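Esterase (Rhizomucor miehei, PDB 4WY5) probably hydrolyses carboxylic esters, as a fungal carboxylesterase of the alpha/beta hydrolase fold. Local coordinates at residues I100-V112 against Y304-R316. Residues are numbered along the deposited sequence; the frame is centred on the assembly and turned at random.
Sequences IKPVRDLTVKANV and YRFTINTIVAHLR. With SO4 (sulfate ion), chain D.
Tyr-304 reaches across from its helix and donates a hydrogen bond from OH to Asp-105 OD2, 2.6 Å away. The oxygen is met on its anti side, somewhat out of the carboxylate plane, and it lies at the edge of the ring, whose plane is turned 62° from the carboxylate. With CG anti to the backbone N (chi1 173°), the tyrosine stretches over to helix 100-110, and Ile-308 CG1 of its own helix rests on one ring face. The other carboxylate oxygen, OD1, forms a salt bridge with Lys-101 NZ, 3.5 Å away, and that ammonium also hydrogen-bonds to Lys-47 O; this neighbouring charge probably helps keep Asp-105 ionised. Chi1 of Lys-101 sets its CG 3.4 Å from Tyr-304 OH, and the bend at chi2 carries the rest of the chain past the hydroxyl toward OD1.

Further along, Leu-106 sends its CD2 methyl among three branched residues: it lies 4.0 Å from Ile-308 CD1 and also touches CG2 of Ile-311 and CG2 of Val-312. Both helices pack on the central sheet of the alpha/beta hydrolase fold, Leu-106 against Phe-85 and Ile-311 against Phe-257 and Ile-189, and their axes come within 9.8 Å at a crossing angle of -44°. Lys-109 contributes its aliphatic part, CD meeting Ile-308 CG2 at 3.8 Å with the two side chains roughly perpendicular, while its CB touches Val-312 CG2. Near the end of helix 100-110, Val-312 CG1 approaches Ala-110 CA to 4.0 Å. There Arg-316, bent at chi3, donates a hydrogen bond from NH1 to Ala-110 O, 3.2 Å; the acceptor is in the guanidinium plane, but the donor stands above the carbonyl plane.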
ATOM      1  N   ILE A 100     -21.991   4.849   1.429  1.00 26.85           N
ATOM      2  CA  ILE A 100     -22.522   3.592   1.918  1.00 23.93           C
ATOM      3  C   ILE A 100     -21.647   2.383   1.541  1.00 27.43           C
ATOM      4  O   ILE A 100     -21.606   1.387   2.272  1.00 26.81           O
ATOM      5  CB  ILE A 100     -23.996   3.392   1.424  1.00 26.31           C
ATOM      6  CG1 ILE A 100     -24.658   2.227   2.177  1.00 30.19           C
ATOM      7  CG2 ILE A 100     -24.069   3.162  -0.089  1.00 17.33           C
ATOM      8  CD1 ILE A 100     -26.086   1.940   1.751  1.00 27.44           C
ATOM      9  N   LYS A 101     -20.934   2.458   0.422  1.00 29.91           N
ATOM     10  CA  LYS A 101     -20.140   1.305  -0.025  1.00 24.79           C
ATOM     11  C   LYS A 101     -18.841   1.113   0.807  1.00 24.03           C
ATOM     12  O   LYS A 101     -18.627   0.019   1.350  1.00 25.79           O
ATOM     13  CB  LYS A 101     -19.848   1.416  -1.537  1.00 21.28           C
ATOM     14  CG  LYS A 101     -18.913   0.352  -2.098  1.00 24.06           C
ATOM     15  CD  LYS A 101     -19.554  -1.027  -2.065  1.00 29.19           C
ATOM     16  CE  LYS A 101     -18.693  -2.088  -2.785  1.00 33.72           C
ATOM     17  NZ  LYS A 101     -19.231  -3.470  -2.558  1.00 31.21           N
ATOM     18  N   PRO A 102     -17.981   2.152   0.945  1.00 20.71           N
ATOM     19  CA  PRO A 102     -16.803   1.895   1.802  1.00 24.72           C
ATOM     20  C   PRO A 102     -17.113   1.645   3.293  1.00 24.84           C
ATOM     21  O   PRO A 102     -16.379   0.875   3.925  1.00 25.00           O
ATOM     22  CB  PRO A 102     -15.962   3.169   1.658  1.00 20.31           C
ATOM     23  CG  PRO A 102     -16.930   4.225   1.196  1.00 25.36           C
ATOM     24  CD  PRO A 102     -17.937   3.490   0.336  1.00 23.14           C
ATOM     25  N   VAL A 103     -18.173   2.245   3.834  1.00 19.14           N
ATOM     26  CA  VAL A 103     -18.529   2.036   5.240  1.00 21.82           C
ATOM     27  C   VAL A 103     -18.975   0.591   5.506  1.00 24.29           C
ATOM     28  O   VAL A 103     -18.526  -0.059   6.465  1.00 21.60           O
ATOM     29  CB  VAL A 103     -19.649   2.997   5.688  1.00 24.12           C
ATOM     30  CG1 VAL A 103     -20.243   2.562   7.019  1.00 22.07           C
ATOM     31  CG2 VAL A 103     -19.120   4.413   5.769  1.00 22.74           C
ATOM     32  N   ARG A 104     -19.848   0.083   4.650  1.00 22.52           N
ATOM     33  CA  ARG A 104     -20.336  -1.275   4.820  1.00 23.61           C
ATOM     34  C   ARG A 104     -19.249  -2.325   4.543  1.00 22.22           C
ATOM     35  O   ARG A 104     -19.185  -3.339   5.246  1.00 23.42           O
ATOM     36  CB  ARG A 104     -21.585  -1.493   3.947  1.00 24.45           C
ATOM     37  CG  ARG A 104     -22.818  -0.817   4.578  1.00 28.68           C
ATOM     38  CD  ARG A 104     -24.177  -1.147   3.943  1.00 29.01           C
ATOM     39  NE  ARG A 104     -25.218  -0.324   4.571  1.00 32.97           N
ATOM     40  CZ  ARG A 104     -26.528  -0.454   4.379  1.00 38.52           C
ATOM     41  NH1 ARG A 104     -27.002  -1.392   3.573  1.00 37.39           N
ATOM     42  NH2 ARG A 104     -27.367   0.365   5.001  1.00 38.64           N
ATOM     43  N   ASP A 105     -18.364  -2.050   3.580  1.00 24.72           N
ATOM     44  CA  ASP A 105     -17.191  -2.913   3.306  1.00 26.92           C
ATOM     45  C   ASP A 105     -16.201  -3.017   4.496  1.00 22.56           C
ATOM     46  O   ASP A 105     -15.799  -4.109   4.897  1.00 22.62           O
ATOM     47  CB  ASP A 105     -16.425  -2.424   2.052  1.00 21.31           C
ATOM     48  CG  ASP A 105     -17.114  -2.822   0.745  1.00 25.50           C
ATOM     49  OD1 ASP A 105     -18.112  -3.582   0.797  1.00 32.17           O
ATOM     50  OD2 ASP A 105     -16.645  -2.412  -0.340  1.00 18.58           O
ATOM     51  N   LEU A 106     -15.771  -1.876   5.020  1.00 24.40           N
ATOM     52  CA  LEU A 106     -14.868  -1.859   6.178  1.00 24.34           C
ATOM     53  C   LEU A 106     -15.469  -2.570   7.400  1.00 23.27           C
ATOM     54  O   LEU A 106     -14.774  -3.299   8.115  1.00 23.05           O
ATOM     55  CB  LEU A 106     -14.514  -0.414   6.543  1.00 18.11           C
ATOM     56  CG  LEU A 106     -13.693   0.323   5.468  1.00 23.90           C
ATOM     57  CD1 LEU A 106     -13.552   1.810   5.770  1.00 18.37           C
ATOM     58  CD2 LEU A 106     -12.321  -0.332   5.297  1.00 18.92           C
ATOM     59  N   THR A 107     -16.761  -2.348   7.633  1.00 20.66           N
ATOM     60  CA  THR A 107     -17.442  -2.895   8.805  1.00 22.08           C
ATOM     61  C   THR A 107     -17.435  -4.432   8.818  1.00 23.09           C
ATOM     62  O   THR A 107     -16.998  -5.030   9.800  1.00 20.71           O
ATOM     63  CB  THR A 107     -18.899  -2.368   8.899  1.00 21.49           C
ATOM     64  OG1 THR A 107     -18.878  -0.951   9.128  1.00 23.84           O
ATOM     65  CG2 THR A 107     -19.670  -3.059  10.033  1.00 22.28           C
ATOM     66  N   VAL A 108     -17.897  -5.079   7.746  1.00 21.48           N
ATOM     67  CA  VAL A 108     -17.950  -6.543   7.764  1.00 22.13           C
ATOM     68  C   VAL A 108     -16.573  -7.219   7.544  1.00 26.19           C
ATOM     69  O   VAL A 108     -16.337  -8.289   8.107  1.00 27.22           O
ATOM     70  CB  VAL A 108     -18.987  -7.102   6.734  1.00 26.21           C
ATOM     71  CG1 VAL A 108     -20.235  -6.233   6.724  1.00 25.29           C
ATOM     72  CG2 VAL A 108     -18.411  -7.202   5.331  1.00 33.50           C
ATOM     73  N   LYS A 109     -15.671  -6.614   6.753  1.00 22.33           N
ATOM     74  CA  LYS A 109     -14.343  -7.211   6.498  1.00 23.65           C
ATOM     75  C   LYS A 109     -13.407  -7.090   7.704  1.00 22.63           C
ATOM     76  O   LYS A 109     -12.604  -7.979   7.950  1.00 21.13           O
ATOM     77  CB  LYS A 109     -13.661  -6.567   5.278  1.00 24.54           C
ATOM     78  CG  LYS A 109     -14.335  -6.868   3.953  1.00 25.89           C
ATOM     79  CD  LYS A 109     -13.686  -6.114   2.790  1.00 27.73           C
ATOM     80  CE  LYS A 109     -14.454  -6.360   1.489  1.00 27.65           C
ATOM     81  NZ  LYS A 109     -14.442  -7.784   1.020  1.00 26.70           N
ATOM     82  N   ALA A 110     -13.480  -5.982   8.440  1.00 23.02           N
ATOM     83  CA  ALA A 110     -12.647  -5.841   9.640  1.00 25.46           C
ATOM     84  C   ALA A 110     -13.323  -6.454  10.875  1.00 22.56           C
ATOM     85  O   ALA A 110     -12.650  -6.750  11.874  1.00 17.09           O
ATOM     86  CB  ALA A 110     -12.316  -4.371   9.902  1.00 21.92           C
ATOM     87  N   ASN A 111     -14.640  -6.664  10.773  1.00 20.98           N
ATOM     88  CA  ASN A 111     -15.471  -7.184  11.872  1.00 23.45           C
ATOM     89  C   ASN A 111     -15.483  -6.196  13.035  1.00 23.17           C
ATOM     90  O   ASN A 111     -14.985  -6.500  14.118  1.00 26.54           O
ATOM     91  CB  ASN A 111     -14.986  -8.572  12.346  1.00 19.50           C
ATOM     92  CG  ASN A 111     -16.070  -9.363  13.087  1.00 29.80           C
ATOM     93  OD1 ASN A 111     -17.249  -9.293  12.739  1.00 35.79           O
ATOM     94  ND2 ASN A 111     -15.667 -10.139  14.099  1.00 21.14           N
ATOM     95  N   VAL A 112     -16.037  -5.004  12.807  1.00 23.57           N
ATOM     96  CA  VAL A 112     -16.067  -3.970  13.841  1.00 21.07           C
ATOM     97  C   VAL A 112     -17.429  -3.288  13.981  1.00 24.66           C
ATOM     98  O   VAL A 112     -18.321  -3.496  13.169  1.00 23.42           O
ATOM     99  CB  VAL A 112     -15.030  -2.876  13.558  1.00 24.36           C
ATOM    100  CG1 VAL A 112     -13.600  -3.477  13.529  1.00 21.56           C
ATOM    101  CG2 VAL A 112     -15.351  -2.179  12.241  1.00 21.22           C
ATOM    102  N   TYR A 304      -9.339   0.323  -5.830  1.00 19.81           N
ATOM    103  CA  TYR A 304     -10.378   0.347  -4.783  1.00 20.76           C
ATOM    104  C   TYR A 304     -10.234  -0.895  -3.894  1.00 20.86           C
ATOM    105  O   TYR A 304     -10.291  -0.803  -2.661  1.00 19.90           O
ATOM    106  CB  TYR A 304     -11.814   0.389  -5.354  1.00 19.03           C
ATOM    107  CG  TYR A 304     -12.870   0.233  -4.258  1.00 19.11           C
ATOM    108  CD1 TYR A 304     -13.357   1.346  -3.564  1.00 19.23           C
ATOM    109  CD2 TYR A 304     -13.337  -1.035  -3.880  1.00 20.43           C
ATOM    110  CE1 TYR A 304     -14.291   1.214  -2.544  1.00 16.33           C
ATOM    111  CE2 TYR A 304     -14.262  -1.187  -2.852  1.00 17.72           C
ATOM    112  CZ  TYR A 304     -14.734  -0.054  -2.189  1.00 23.51           C
ATOM    113  OH  TYR A 304     -15.654  -0.176  -1.179  1.00 21.46           O
ATOM    114  N   ARG A 305     -10.062  -2.056  -4.523  1.00 18.84           N
ATOM    115  CA  ARG A 305      -9.921  -3.323  -3.792  1.00 20.84           C
ATOM    116  C   ARG A 305      -8.637  -3.352  -2.910  1.00 16.70           C
ATOM    117  O   ARG A 305      -8.685  -3.710  -1.735  1.00 16.60           O
ATOM    118  CB  ARG A 305      -9.935  -4.487  -4.800  1.00 21.53           C
ATOM    119  CG  ARG A 305     -10.010  -5.892  -4.216  1.00 23.51           C
ATOM    120  CD  ARG A 305     -10.224  -6.973  -5.309  1.00 29.46           C
ATOM    121  NE  ARG A 305      -9.208  -6.952  -6.372  1.00 32.65           N
ATOM    122  CZ  ARG A 305      -9.412  -6.520  -7.624  1.00 37.50           C
ATOM    123  NH1 ARG A 305     -10.613  -6.082  -8.003  1.00 35.35           N
ATOM    124  NH2 ARG A 305      -8.417  -6.540  -8.510  1.00 28.18           N
ATOM    125  N   PHE A 306      -7.505  -2.942  -3.471  1.00 18.41           N
ATOM    126  CA  PHE A 306      -6.245  -2.863  -2.718  1.00 18.23           C
ATOM    127  C   PHE A 306      -6.420  -1.982  -1.476  1.00 18.76           C
ATOM    128  O   PHE A 306      -6.041  -2.355  -0.378  1.00 20.14           O
ATOM    129  CB  PHE A 306      -5.116  -2.312  -3.618  1.00 15.12           C
ATOM    130  CG  PHE A 306      -3.878  -1.861  -2.861  1.00 17.35           C
ATOM    131  CD1 PHE A 306      -2.856  -2.764  -2.535  1.00 15.90           C
ATOM    132  CD2 PHE A 306      -3.734  -0.536  -2.474  1.00 14.81           C
ATOM    133  CE1 PHE A 306      -1.712  -2.346  -1.832  1.00 13.08           C
ATOM    134  CE2 PHE A 306      -2.603  -0.106  -1.767  1.00 14.07           C
ATOM    135  CZ  PHE A 306      -1.588  -1.016  -1.443  1.00 15.35           C
ATOM    136  N   THR A 307      -7.051  -0.828  -1.641  1.00 20.05           N
ATOM    137  CA  THR A 307      -7.082   0.146  -0.557  1.00 19.49           C
ATOM    138  C   THR A 307      -7.980  -0.341   0.574  1.00 18.79           C
ATOM    139  O   THR A 307      -7.608  -0.235   1.749  1.00 20.14           O
ATOM    140  CB  THR A 307      -7.542   1.532  -1.056  1.00 19.58           C
ATOM    141  OG1 THR A 307      -6.692   1.947  -2.139  1.00 15.06           O
ATOM    142  CG2 THR A 307      -7.472   2.549   0.067  1.00 16.94           C
ATOM    143  N   ILE A 308      -9.130  -0.925   0.235  1.00 20.19           N
ATOM    144  CA  ILE A 308      -9.991  -1.513   1.277  1.00 17.84           C
ATOM    145  C   ILE A 308      -9.269  -2.646   2.037  1.00 18.17           C
ATOM    146  O   ILE A 308      -9.164  -2.595   3.263  1.00 19.34           O
ATOM    147  CB  ILE A 308     -11.313  -2.056   0.685  1.00 18.15           C
ATOM    148  CG1 ILE A 308     -12.210  -0.895   0.229  1.00 20.58           C
ATOM    149  CG2 ILE A 308     -12.056  -2.892   1.722  1.00 16.42           C
ATOM    150  CD1 ILE A 308     -12.620   0.050   1.369  1.00 15.34           C
ATOM    151  N   ASN A 309      -8.724  -3.631   1.320  1.00 17.60           N
ATOM    152  CA  ASN A 309      -8.022  -4.740   1.973  1.00 21.78           C
ATOM    153  C   ASN A 309      -6.827  -4.302   2.832  1.00 20.35           C
ATOM    154  O   ASN A 309      -6.569  -4.879   3.887  1.00 22.33           O
ATOM    155  CB  ASN A 309      -7.519  -5.758   0.935  1.00 19.68           C
ATOM    156  CG  ASN A 309      -8.647  -6.528   0.274  1.00 25.48           C
ATOM    157  OD1 ASN A 309      -9.796  -6.463   0.710  1.00 21.75           O
ATOM    158  ND2 ASN A 309      -8.311  -7.308  -0.764  1.00 29.24           N
ATOM    159  N   THR A 310      -6.109  -3.277   2.379  1.00 19.34           N
ATOM    160  CA  THR A 310      -4.897  -2.817   3.054  1.00 19.16           C
ATOM    161  C   THR A 310      -5.224  -2.076   4.369  1.00 18.78           C
ATOM    162  O   THR A 310      -4.532  -2.247   5.375  1.00 16.74           O
ATOM    163  CB  THR A 310      -4.065  -1.917   2.100  1.00 19.40           C
ATOM    164  OG1 THR A 310      -3.690  -2.676   0.938  1.00 15.73           O
ATOM    165  CG2 THR A 310      -2.811  -1.398   2.781  1.00 16.79           C
ATOM    166  N   ILE A 311      -6.267  -1.243   4.342  1.00 18.01           N
ATOM    167  CA  ILE A 311      -6.807  -0.647   5.558  1.00 20.68           C
ATOM    168  C   ILE A 311      -7.279  -1.720   6.555  1.00 21.31           C
ATOM    169  O   ILE A 311      -6.948  -1.667   7.747  1.00 20.95           O
ATOM    170  CB  ILE A 311      -8.009   0.295   5.253  1.00 21.99           C
ATOM    171  CG1 ILE A 311      -7.571   1.524   4.447  1.00 15.67           C
ATOM    172  CG2 ILE A 311      -8.695   0.752   6.548  1.00 15.55           C
ATOM    173  CD1 ILE A 311      -8.749   2.425   4.050  1.00 16.75           C
ATOM    174  N   VAL A 312      -8.016  -2.712   6.064  1.00 18.26           N
ATOM    175  CA  VAL A 312      -8.531  -3.760   6.946  1.00 18.70           C
ATOM    176  C   VAL A 312      -7.396  -4.486   7.668  1.00 25.11           C
ATOM    177  O   VAL A 312      -7.491  -4.747   8.871  1.00 23.26           O
ATOM    178  CB  VAL A 312      -9.405  -4.778   6.161  1.00 21.82           C
ATOM    179  CG1 VAL A 312      -9.653  -6.058   6.963  1.00 20.02           C
ATOM    180  CG2 VAL A 312     -10.734  -4.130   5.768  1.00 22.88           C
ATOM    181  N   ALA A 313      -6.307  -4.777   6.956  1.00 23.13           N
ATOM    182  CA  ALA A 313      -5.195  -5.497   7.574  1.00 22.48           C
ATOM    183  C   ALA A 313      -4.447  -4.642   8.610  1.00 23.81           C
ATOM    184  O   ALA A 313      -3.955  -5.170   9.609  1.00 25.19           O
ATOM    185  CB  ALA A 313      -4.229  -5.999   6.502  1.00 23.94           C
ATOM    186  N   HIS A 314      -4.386  -3.327   8.376  1.00 23.39           N
ATOM    187  CA  HIS A 314      -3.754  -2.387   9.310  1.00 22.20           C
ATOM    188  C   HIS A 314      -4.572  -2.234  10.590  1.00 23.02           C
ATOM    189  O   HIS A 314      -4.017  -2.187  11.698  1.00 23.78           O
ATOM    190  CB  HIS A 314      -3.569  -1.002   8.656  1.00 18.15           C
ATOM    191  CG  HIS A 314      -3.261   0.085   9.637  1.00 17.61           C
ATOM    192  ND1 HIS A 314      -1.985   0.338  10.098  1.00 20.68           N
ATOM    193  CD2 HIS A 314      -4.072   0.977  10.261  1.00 18.41           C
ATOM    194  CE1 HIS A 314      -2.023   1.346  10.960  1.00 21.51           C
ATOM    195  NE2 HIS A 314      -3.275   1.752  11.075  1.00 16.56           N
ATOM    196  N   LEU A 315      -5.889  -2.143  10.433  1.00 18.80           N
ATOM    197  CA  LEU A 315      -6.772  -2.052  11.587  1.00 23.86           C
ATOM    198  C   LEU A 315      -6.695  -3.313  12.456  1.00 23.96           C
ATOM    199  O   LEU A 315      -6.627  -3.228  13.678  1.00 25.24           O
ATOM    200  CB  LEU A 315      -8.215  -1.793  11.138  1.00 22.87           C
ATOM    201  CG  LEU A 315      -8.477  -0.377  10.591  1.00 19.65           C
ATOM    202  CD1 LEU A 315      -9.857  -0.258   9.966  1.00 18.18           C
ATOM    203  CD2 LEU A 315      -8.350   0.620  11.716  1.00 19.31           C
ATOM    204  N   ARG A 316      -6.656  -4.483  11.831  1.00 26.03           N
ATOM    205  CA  ARG A 316      -6.625  -5.728  12.593  1.00 27.19           C
ATOM    206  C   ARG A 316      -5.263  -5.944  13.271  1.00 26.68           C
ATOM    207  O   ARG A 316      -5.187  -6.536  14.347  1.00 28.43           O
ATOM    208  CB  ARG A 316      -7.017  -6.897  11.678  1.00 29.94           C
ATOM    209  CG  ARG A 316      -8.515  -6.806  11.251  1.00 26.23           C
ATOM    210  CD  ARG A 316      -8.998  -7.937  10.316  1.00 27.88           C
ATOM    211  NE  ARG A 316      -8.797  -9.266  10.895  1.00 39.85           N
ATOM    212  CZ  ARG A 316      -9.604  -9.838  11.791  1.00 40.21           C
ATOM    213  NH1 ARG A 316     -10.675  -9.198  12.242  1.00 33.81           N
ATOM    214  NH2 ARG A 316      -9.325 -11.046  12.258  1.00 39.61           N
TER
HETATM  215  S   SO4 D 402     -31.182  -0.105   3.975  1.00 82.39           S
HETATM  216  O1  SO4 D 402     -32.623   0.155   3.891  1.00 79.68           O
HETATM  217  O2  SO4 D 402     -30.837  -0.577   5.315  1.00 74.53           O
HETATM  218  O3  SO4 D 402     -30.799  -1.131   2.997  1.00 59.72           O
HETATM  219  O4  SO4 D 402     -30.457   1.141   3.714  1.00 78.43           O